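Glycosyl hydrolase family 26 (Bacteroides ovatus, PDB 4ZXO) probably hydrolyses the beta-mannan backbone of galactomannans as a family 26 beta-mannanase, helping a gut bacterium break down this polysaccharide. Local coordinates at residues A[27-33]-A[297-303]; A[57-61]-A[91-97]. One frame throughout, in Å; residues are numbered along the deposited sequence.

Interaction 1: residues A[27-33]-A[297-303]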
ATOM      1  N   ILE A  27       4.367 -15.019   0.593  1.00 10.70           N
ATOM      2  CA  ILE A  27       4.354 -13.554   0.643  1.00 10.86           C
ATOM      3  C   ILE A  27       4.250 -13.002  -0.772  1.00 10.77           C
ATOM      4  O   ILE A  27       5.169 -13.193  -1.563  1.00 11.68           O
ATOM      5  CB  ILE A  27       5.634 -12.997   1.284  1.00 10.37           C
ATOM      6  CG1 ILE A  27       5.940 -13.619   2.649  1.00 10.38           C
ATOM      7  CG2 ILE A  27       5.504 -11.476   1.450  1.00 10.37           C
ATOM      8  CD1 ILE A  27       7.293 -13.227   3.232  1.00 10.95           C
ATOM      9  N   LEU A  28       3.159 -12.319  -1.111  1.00  8.70           N
ATOM     10  CA  LEU A  28       3.095 -11.678  -2.438  1.00  9.40           C
ATOM     11  C   LEU A  28       4.106 -10.598  -2.568  1.00  9.83           C
ATOM     12  O   LEU A  28       4.248  -9.799  -1.663  1.00  9.70           O
ATOM     13  CB  LEU A  28       1.695 -11.086  -2.672  1.00 10.41           C
ATOM     14  CG  LEU A  28       0.547 -12.116  -2.746  1.00 11.86           C
ATOM     15  CD1 LEU A  28      -0.815 -11.425  -2.390  1.00 13.37           C
ATOM     16  CD2 LEU A  28       0.510 -12.766  -4.118  1.00 11.22           C
ATOM     17  N   PHE A  29       4.800 -10.543  -3.705  1.00  9.86           N
ATOM     18  CA  PHE A  29       5.727  -9.456  -3.935  1.00  8.88           C
ATOM     19  C   PHE A  29       5.069  -8.310  -4.674  1.00  8.15           C
ATOM     20  O   PHE A  29       4.366  -8.547  -5.673  1.00  8.15           O
ATOM     21  CB  PHE A  29       6.926  -9.923  -4.741  1.00 10.70           C
ATOM     22  CG  PHE A  29       7.972  -8.839  -4.893  1.00 10.71           C
ATOM     23  CD1 PHE A  29       8.802  -8.496  -3.813  1.00 11.29           C
ATOM     24  CD2 PHE A  29       8.067  -8.100  -6.051  1.00 10.84           C
ATOM     25  CE1 PHE A  29       9.752  -7.442  -3.929  1.00 11.52           C
ATOM     26  CE2 PHE A  29       9.007  -7.058  -6.160  1.00 11.86           C
ATOM     27  CZ  PHE A  29       9.851  -6.736  -5.113  1.00 11.97           C
ATOM     28  N   GLY A  30       5.358  -7.070  -4.231  1.00  8.09           N
ATOM     29  CA  GLY A  30       4.719  -5.888  -4.749  1.00  9.24           C
ATOM     30  C   GLY A  30       5.673  -4.802  -5.241  1.00  8.65           C
ATOM     31  O   GLY A  30       6.798  -4.673  -4.744  1.00  7.44           O
ATOM     32  N   HIS A  31       5.180  -3.976  -6.159  1.00  9.53           N
ATOM     33  CA  HIS A  31       5.922  -2.827  -6.610  1.00  9.47           C
ATOM     34  C   HIS A  31       4.950  -1.686  -6.943  1.00  9.85           C
ATOM     35  O   HIS A  31       3.964  -1.883  -7.678  1.00 10.24           O
ATOM     36  CB  HIS A  31       6.734  -3.223  -7.848  1.00 10.01           C
ATOM     37  CG  HIS A  31       7.634  -2.125  -8.375  1.00 10.26           C
ATOM     38  ND1 HIS A  31       7.838  -1.926  -9.728  1.00 10.85           N
ATOM     39  CD2 HIS A  31       8.391  -1.199  -7.735  1.00 10.43           C
ATOM     40  CE1 HIS A  31       8.682  -0.916  -9.905  1.00 10.89           C
ATOM     41  NE2 HIS A  31       9.014  -0.439  -8.705  1.00 10.88           N
ATOM     42  N   HIS A  32       5.249  -0.500  -6.455  1.00  9.56           N
ATOM     43  CA  HIS A  32       4.473   0.694  -6.757  1.00  8.06           C
ATOM     44  C   HIS A  32       4.704   1.171  -8.200  1.00  8.78           C
ATOM     45  O   HIS A  32       5.828   1.181  -8.719  1.00 10.52           O
ATOM     46  CB  HIS A  32       4.834   1.831  -5.762  1.00  8.24           C
ATOM     47  CG  HIS A  32       3.869   2.978  -5.786  1.00  8.28           C
ATOM     48  ND1 HIS A  32       2.643   2.954  -5.120  1.00  8.08           N
ATOM     49  CD2 HIS A  32       3.937   4.182  -6.417  1.00  9.11           C
ATOM     50  CE1 HIS A  32       2.007   4.100  -5.341  1.00  8.49           C
ATOM     51  NE2 HIS A  32       2.786   4.872  -6.107  1.00  9.44           N
ATOM     52  N   ASP A  33       3.595   1.529  -8.832  1.00  9.53           N
ATOM     53  CA  ASP A  33       3.543   2.085 -10.204  1.00  9.83           C
ATOM     54  C   ASP A  33       4.188   1.123 -11.219  1.00 11.01           C
ATOM     55  O   ASP A  33       4.704   1.550 -12.249  1.00 10.64           O
ATOM     56  CB  ASP A  33       4.189   3.487 -10.228  1.00  9.22           C
ATOM     57  CG  ASP A  33       3.226   4.561  -9.763  1.00 10.00           C
ATOM     58  OD1 ASP A  33       2.003   4.276  -9.747  1.00 11.61           O
ATOM     59  OD2 ASP A  33       3.691   5.671  -9.408  1.00 10.67           O
ATOM     60  N   TYR A 297       1.998  -9.715   2.116  1.00  8.07           N
ATOM     61  CA  TYR A 297       2.700  -9.156   0.978  1.00  8.85           C
ATOM     62  C   TYR A 297       3.802  -8.219   1.462  1.00  9.23           C
ATOM     63  O   TYR A 297       3.835  -7.821   2.647  1.00  9.51           O
ATOM     64  CB  TYR A 297       1.762  -8.426  -0.007  1.00  9.61           C
ATOM     65  CG  TYR A 297       0.931  -7.256   0.507  1.00 10.48           C
ATOM     66  CD1 TYR A 297       1.335  -5.917   0.342  1.00 11.23           C
ATOM     67  CD2 TYR A 297      -0.282  -7.506   1.153  1.00 10.49           C
ATOM     68  CE1 TYR A 297       0.488  -4.855   0.789  1.00 10.59           C
ATOM     69  CE2 TYR A 297      -1.096  -6.512   1.580  1.00 11.68           C
ATOM     70  CZ  TYR A 297      -0.725  -5.193   1.410  1.00 11.10           C
ATOM     71  OH  TYR A 297      -1.606  -4.250   1.918  1.00 11.63           O
ATOM     72  N   VAL A 298       4.740  -7.940   0.557  1.00  9.24           N
ATOM     73  CA  VAL A 298       5.835  -6.995   0.778  1.00  9.04           C
ATOM     74  C   VAL A 298       5.911  -6.155  -0.470  1.00  8.33           C
ATOM     75  O   VAL A 298       5.971  -6.721  -1.583  1.00 11.23           O
ATOM     76  CB  VAL A 298       7.218  -7.690   1.031  1.00 10.40           C
ATOM     77  CG1 VAL A 298       7.602  -8.640  -0.044  1.00 12.93           C
ATOM     78  CG2 VAL A 298       8.343  -6.639   1.181  1.00 11.06           C
ATOM     79  N   LEU A 299       5.941  -4.833  -0.324  1.00  7.63           N
ATOM     80  CA  LEU A 299       5.877  -3.979  -1.492  1.00  6.94           C
ATOM     81  C   LEU A 299       7.039  -3.024  -1.477  1.00  6.92           C
ATOM     82  O   LEU A 299       7.283  -2.365  -0.474  1.00  7.11           O
ATOM     83  CB  LEU A 299       4.550  -3.191  -1.493  1.00  8.78           C
ATOM     84  CG  LEU A 299       4.402  -2.344  -2.769  1.00  9.64           C
ATOM     85  CD1 LEU A 299       3.051  -2.539  -3.451  1.00 10.33           C
ATOM     86  CD2 LEU A 299       4.656  -0.904  -2.434  1.00  8.84           C
ATOM     87  N   VAL A 300       7.755  -2.941  -2.590  1.00  6.95           N
ATOM     88  CA  VAL A 300       8.846  -1.957  -2.691  1.00  7.98           C
ATOM     89  C   VAL A 300       8.384  -0.777  -3.553  1.00  8.69           C
ATOM     90  O   VAL A 300       7.480  -0.890  -4.430  1.00  8.70           O
ATOM     91  CB  VAL A 300      10.149  -2.553  -3.283  1.00 10.03           C
ATOM     92  CG1 VAL A 300      10.637  -3.731  -2.421  1.00 10.89           C
ATOM     93  CG2 VAL A 300       9.998  -2.910  -4.754  1.00 10.44           C
ATOM     94  N   TRP A 301       9.025   0.373  -3.323  1.00  9.79           N
ATOM     95  CA  TRP A 301       8.525   1.637  -3.873  1.00  9.63           C
ATOM     96  C   TRP A 301       8.892   1.805  -5.360  1.00 10.74           C
ATOM     97  O   TRP A 301       9.492   0.917  -5.970  1.00 10.79           O
ATOM     98  CB  TRP A 301       9.037   2.815  -3.019  1.00  9.60           C
ATOM     99  CG  TRP A 301       8.185   4.074  -3.193  1.00 11.30           C
ATOM    100  CD1 TRP A 301       8.596   5.326  -3.667  1.00 13.31           C
ATOM    101  CD2 TRP A 301       6.772   4.207  -2.941  1.00 12.63           C
ATOM    102  NE1 TRP A 301       7.521   6.194  -3.710  1.00 14.34           N
ATOM    103  CE2 TRP A 301       6.396   5.533  -3.284  1.00 13.67           C
ATOM    104  CE3 TRP A 301       5.801   3.335  -2.426  1.00 13.49           C
ATOM    105  CZ2 TRP A 301       5.089   6.009  -3.091  1.00 14.84           C
ATOM    106  CZ3 TRP A 301       4.494   3.794  -2.267  1.00 14.84           C
ATOM    107  CH2 TRP A 301       4.156   5.122  -2.613  1.00 14.93           C
ATOM    108  N   ARG A 302       8.429   2.904  -5.951  1.00 10.11           N
ATOM    109  CA  ARG A 302       8.407   3.079  -7.413  1.00 10.17           C
ATOM    110  C   ARG A 302       9.765   3.234  -8.059  1.00 10.88           C
ATOM    111  O   ARG A 302      10.753   3.527  -7.399  1.00 11.95           O
ATOM    112  CB  ARG A 302       7.526   4.296  -7.788  1.00 10.13           C
ATOM    113  CG  ARG A 302       8.121   5.630  -7.378  1.00 11.54           C
ATOM    114  CD  ARG A 302       7.054   6.722  -7.270  1.00 13.28           C
ATOM    115  NE  ARG A 302       7.740   8.023  -7.114  1.00 14.02           N
ATOM    116  CZ  ARG A 302       8.123   8.818  -8.129  1.00 14.57           C
ATOM    117  NH1 ARG A 302       7.853   8.502  -9.426  1.00 13.87           N
ATOM    118  NH2 ARG A 302       8.820   9.926  -7.843  1.00 17.41           N
ATOM    119  N   ASN A 303       9.806   2.961  -9.357  1.00 10.93           N
ATOM    120  CA  ASN A 303      11.029   3.200 -10.144  1.00 10.65           C
ATOM    121  C   ASN A 303      10.843   4.478 -10.926  1.00 11.99           C
ATOM    122  O   ASN A 303      10.220   4.473 -11.987  1.00 13.24           O
ATOM    123  CB  ASN A 303      11.307   2.002 -11.069  1.00 11.13           C
ATOM    124  CG  ASN A 303      11.914   0.821 -10.323  1.00 11.31           C
ATOM    125  OD1 ASN A 303      11.842   0.760  -9.086  1.00 12.65           O
ATOM    126  ND2 ASN A 303      12.501  -0.120 -11.066  1.00 11.76           N
TER
HETATM  127  O   HOH W   1       7.604   1.983 -10.858  1.00 11.37           O
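The imidazole of His-32 lies flat over the six-membered ring of Trp-301, a face-to-face stack with centroids 3.9 Å apart and planes 15° from parallel. CH2 of the tryptophan sits under the middle of the imidazole. With CG anti to the backbone N (chi1 -166°), the histidine runs alongside the indole, and its CB also rests over the six-membered ring. At the imidazole edge, CD2 of His-32 meets CB of Arg-302 at 3.8 Å, while ND1 is bonded to Ser-62 OG. An alanine in place of His-32 would probably leave one face of Trp-301 without its stacking partner and Ser-62 without this bond.

His-31 lies on the sheet face that carries Phe-29 and Val-300. Its NE2 makes a weak hydrogen bond of 3.1 Å to OD1 of Asn-303, the ring and amide planes 69° apart, and Trp-301 O lies in the ring plane, 3.0 Å from CD2 of His-31. Asp-34 holds ND1. OD1 of Asn-303 also accepts from N of Tyr-312 and Ala-313, and its ND2 is hydrogen-bonded to Asp-49 OD2. Water 1 lies between the two segments, accepting from Asn-303 N and probably donating to His-32 O.

The strands run parallel. Gly-30 N bonds to Val-298 O at 2.7 Å, and Val-300 N returns to Gly-30 O at 2.9 Å. A side chain at Gly-30 would collide with CD1 of Leu-299. CZ of Phe-29 packs against CG2 of Val-300 at 3.8 Å.

Strand 27-32 meets strand 295-300, the first and last strands of the TIM barrel, and closes it. Helix 281-290 packs on Ile-27, Val-298 and Val-300, whereas Leu-28 and Tyr-297 touch Val-60 of strand 60-64 on the opposite face.

Interaction 2: residues A[57-61]-A[91-97]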
ATOM      1  N   TYR A  57       5.035 -10.734 -13.594  1.00 12.49           N
ATOM      2  CA  TYR A  57       4.500  -9.561 -12.909  1.00 13.30           C
ATOM      3  C   TYR A  57       4.473  -9.757 -11.365  1.00 12.46           C
ATOM      4  O   TYR A  57       4.260 -10.867 -10.865  1.00 14.62           O
ATOM      5  CB  TYR A  57       3.093  -9.256 -13.387  1.00 13.44           C
ATOM      6  CG  TYR A  57       2.995  -8.752 -14.783  1.00 15.69           C
ATOM      7  CD1 TYR A  57       3.426  -7.464 -15.112  1.00 15.78           C
ATOM      8  CD2 TYR A  57       2.479  -9.563 -15.794  1.00 16.68           C
ATOM      9  CE1 TYR A  57       3.296  -6.972 -16.426  1.00 16.45           C
ATOM     10  CE2 TYR A  57       2.369  -9.090 -17.101  1.00 18.03           C
ATOM     11  CZ  TYR A  57       2.754  -7.801 -17.398  1.00 18.14           C
ATOM     12  OH  TYR A  57       2.649  -7.371 -18.693  1.00 20.09           O
ATOM     13  N   PRO A  58       4.678  -8.673 -10.592  1.00 11.79           N
ATOM     14  CA  PRO A  58       4.576  -8.779  -9.132  1.00 10.87           C
ATOM     15  C   PRO A  58       3.124  -9.168  -8.726  1.00 11.06           C
ATOM     16  O   PRO A  58       2.148  -8.816  -9.396  1.00 11.08           O
ATOM     17  CB  PRO A  58       4.961  -7.385  -8.651  1.00 11.62           C
ATOM     18  CG  PRO A  58       4.645  -6.497  -9.779  1.00 12.03           C
ATOM     19  CD  PRO A  58       4.959  -7.291 -11.021  1.00 11.41           C
ATOM     20  N   GLY A  59       3.011  -9.921  -7.644  1.00  9.72           N
ATOM     21  CA  GLY A  59       1.716 -10.329  -7.136  1.00  8.97           C
ATOM     22  C   GLY A  59       0.865  -9.148  -6.689  1.00  9.17           C
ATOM     23  O   GLY A  59      -0.362  -9.222  -6.687  1.00 10.44           O
ATOM     24  N   VAL A  60       1.511  -8.055  -6.276  1.00  9.25           N
ATOM     25  CA  VAL A  60       0.800  -6.824  -5.880  1.00  8.10           C
ATOM     26  C   VAL A  60       1.317  -5.658  -6.699  1.00  7.83           C
ATOM     27  O   VAL A  60       2.536  -5.518  -6.913  1.00  9.51           O
ATOM     28  CB  VAL A  60       1.049  -6.480  -4.411  1.00  8.48           C
ATOM     29  CG1 VAL A  60       0.300  -5.195  -4.023  1.00  9.06           C
ATOM     30  CG2 VAL A  60       0.638  -7.636  -3.461  1.00  9.16           C
ATOM     31  N   MET A  61       0.403  -4.806  -7.133  1.00  7.25           N
ATOM     32  CA  MET A  61       0.787  -3.510  -7.698  1.00  7.15           C
ATOM     33  C   MET A  61       0.078  -2.444  -6.929  1.00  7.61           C
ATOM     34  O   MET A  61      -1.074  -2.635  -6.522  1.00  9.42           O
ATOM     35  CB  MET A  61       0.399  -3.418  -9.162  1.00  8.11           C
ATOM     36  CG  MET A  61       1.266  -4.323 -10.012  1.00 10.10           C
ATOM     37  SD  MET A  61       0.731  -4.312 -11.728  1.00 11.80           S
ATOM     38  CE  MET A  61       1.737  -5.671 -12.361  1.00 12.91           C
ATOM     39  N   GLN A  91      -4.307  -5.874 -13.894  1.00 10.76           N
ATOM     40  CA  GLN A  91      -3.701  -6.633 -12.813  1.00  9.95           C
ATOM     41  C   GLN A  91      -4.718  -7.594 -12.245  1.00 10.96           C
ATOM     42  O   GLN A  91      -4.379  -8.749 -11.956  1.00 11.33           O
ATOM     43  CB  GLN A  91      -3.140  -5.671 -11.748  1.00  9.13           C
ATOM     44  CG  GLN A  91      -2.618  -6.372 -10.451  1.00  8.43           C
ATOM     45  CD  GLN A  91      -1.316  -7.153 -10.663  1.00  8.90           C
ATOM     46  OE1 GLN A  91      -0.933  -7.496 -11.797  1.00  9.47           O
ATOM     47  NE2 GLN A  91      -0.623  -7.421  -9.560  1.00  7.58           N
ATOM     48  N   TYR A  92      -5.970  -7.153 -12.080  1.00 10.21           N
ATOM     49  CA  TYR A  92      -6.971  -8.078 -11.592  1.00 11.05           C
ATOM     50  C   TYR A  92      -7.164  -9.234 -12.581  1.00 12.66           C
ATOM     51  O   TYR A  92      -7.266 -10.409 -12.189  1.00 13.96           O
ATOM     52  CB  TYR A  92      -8.298  -7.351 -11.408  1.00 11.39           C
ATOM     53  CG  TYR A  92      -9.401  -8.237 -10.865  1.00 13.36           C
ATOM     54  CD1 TYR A  92      -9.496  -8.487  -9.509  1.00 13.45           C
ATOM     55  CD2 TYR A  92     -10.333  -8.823 -11.716  1.00 14.70           C
ATOM     56  CE1 TYR A  92     -10.496  -9.279  -9.002  1.00 14.35           C
ATOM     57  CE2 TYR A  92     -11.363  -9.664 -11.218  1.00 16.21           C
ATOM     58  CZ  TYR A  92     -11.439  -9.875  -9.848  1.00 16.25           C
ATOM     59  OH  TYR A  92     -12.431 -10.686  -9.336  1.00 19.08           O
ATOM     60  N   ALA A  93      -7.179  -8.904 -13.859  1.00 13.09           N
ATOM     61  CA  ALA A  93      -7.432  -9.929 -14.895  1.00 13.57           C
ATOM     62  C   ALA A  93      -6.354 -11.019 -14.857  1.00 13.65           C
ATOM     63  O   ALA A  93      -6.634 -12.209 -15.105  1.00 15.30           O
ATOM     64  CB  ALA A  93      -7.515  -9.267 -16.275  1.00 14.19           C
ATOM     65  N   ARG A  94      -5.116 -10.660 -14.520  1.00 13.68           N
ATOM     66  CA  ARG A  94      -4.051 -11.671 -14.520  1.00 13.51           C
ATOM     67  C   ARG A  94      -4.002 -12.366 -13.154  1.00 14.25           C
ATOM     68  O   ARG A  94      -3.224 -13.289 -12.963  1.00 16.06           O
ATOM     69  CB  ARG A  94      -2.704 -11.041 -14.927  1.00 15.49           C
ATOM     70  CG  ARG A  94      -2.079 -10.061 -13.948  1.00 15.24           C
ATOM     71  CD  ARG A  94      -0.690  -9.575 -14.427  1.00 15.05           C
ATOM     72  NE  ARG A  94      -0.755  -8.741 -15.643  1.00 15.60           N
ATOM     73  CZ  ARG A  94      -0.776  -7.397 -15.668  1.00 13.46           C
ATOM     74  NH1 ARG A  94      -0.753  -6.670 -14.531  1.00 13.08           N
ATOM     75  NH2 ARG A  94      -0.829  -6.772 -16.858  1.00 14.60           N
ATOM     76  N   GLY A  95      -4.856 -11.946 -12.218  1.00 13.28           N
ATOM     77  CA  GLY A  95      -4.906 -12.606 -10.917  1.00 13.48           C
ATOM     78  C   GLY A  95      -4.122 -11.948  -9.790  1.00 12.45           C
ATOM     79  O   GLY A  95      -4.094 -12.479  -8.654  1.00 13.13           O
ATOM     80  N   GLY A  96      -3.532 -10.796 -10.054  1.00 10.55           N
ATOM     81  CA  GLY A  96      -2.780 -10.133  -8.981  1.00  9.09           C
ATOM     82  C   GLY A  96      -3.649  -9.245  -8.112  1.00  9.29           C
ATOM     83  O   GLY A  96      -4.851  -9.032  -8.395  1.00 10.63           O
ATOM     84  N   MET A  97      -3.007  -8.690  -7.074  1.00  8.21           N
ATOM     85  CA  MET A  97      -3.664  -7.808  -6.118  1.00  7.13           C
ATOM     86  C   MET A  97      -3.349  -6.342  -6.419  1.00  6.66           C
ATOM     87  O   MET A  97      -2.282  -6.046  -7.034  1.00  7.99           O
ATOM     88  CB  MET A  97      -3.187  -8.116  -4.669  1.00  8.54           C
ATOM     89  CG  MET A  97      -4.133  -7.581  -3.632  1.00  9.54           C
ATOM     90  SD  MET A  97      -3.430  -7.724  -1.981  1.00 12.50           S
ATOM     91  CE  MET A  97      -2.640  -6.103  -1.819  1.00 11.79           C
TER
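Val-60 and Met-97 form a parallel bridge at the starts of their strands: Met-97 N bonds to Gly-59 O at 2.7 Å and Met-61 N to Met-97 O at 3.0 Å. Just before the bridge, helix 81-93 ends in a Schellman motif, with Gly-95 at positive phi (97°) and Gly-96 N bonded back to Gln-91 O. A side chain on Gly-96 would run into NE2 of Gln-91.

The amide of Gln-91 bonds through both its nitrogen and its oxygen. Bent at chi2 (71°), Gln-91 turns its NE2 to Pro-58 O, 3.1 Å away and in the amide plane, and gives a weak second bond to Met-97 O. Its OE1 accepts from NH1 of Arg-94 at 2.9 Å, within the guanidinium plane, and so helps fix the rotation of that group. The guanidinium then lies flat on the ring of Tyr-57, planes 23° apart, with Arg-94 CZ 3.8 Å from the ring centroid: a cation-pi stack in which NE sits over the rim near CD2. Gly-46 O anchors the hydroxyl of Tyr-57. The extended Met-61 brings its CE within 3.3 Å of Gln-91 OE1, while CG1 of Val-60 packs on CE of Met-97 at 3.8 Å.

Strand 60-64, helix 81-93 and strand 97-101 make one beta-alpha-beta unit of the TIM barrel, joined here where the returning helix hands over to the next strand.

How the interactions relate
The two contacts lie about 11 Å apart, centre to centre, and share the parallel sheet that curls into the barrel. Strand 27-32 of interaction 1 and strand 60-64 of interaction 2 are neighbours in it: Phe-29 O lies 3.0 Å from Val-60 N, and His-31 N 3.2 Å from Val-60 O, both probably hydrogen-bonded. Around the wall the strands therefore run 295-300, 27-32, 60-64, 97-101. Along the chain the order is 27-33, 57-61, 91-97, 297-303. Interaction 2 thus joins consecutive strands, its segments 30 residues apart, whereas interaction 1 brings together segments from far apart in sequence and closes the ring within the family 26 domain.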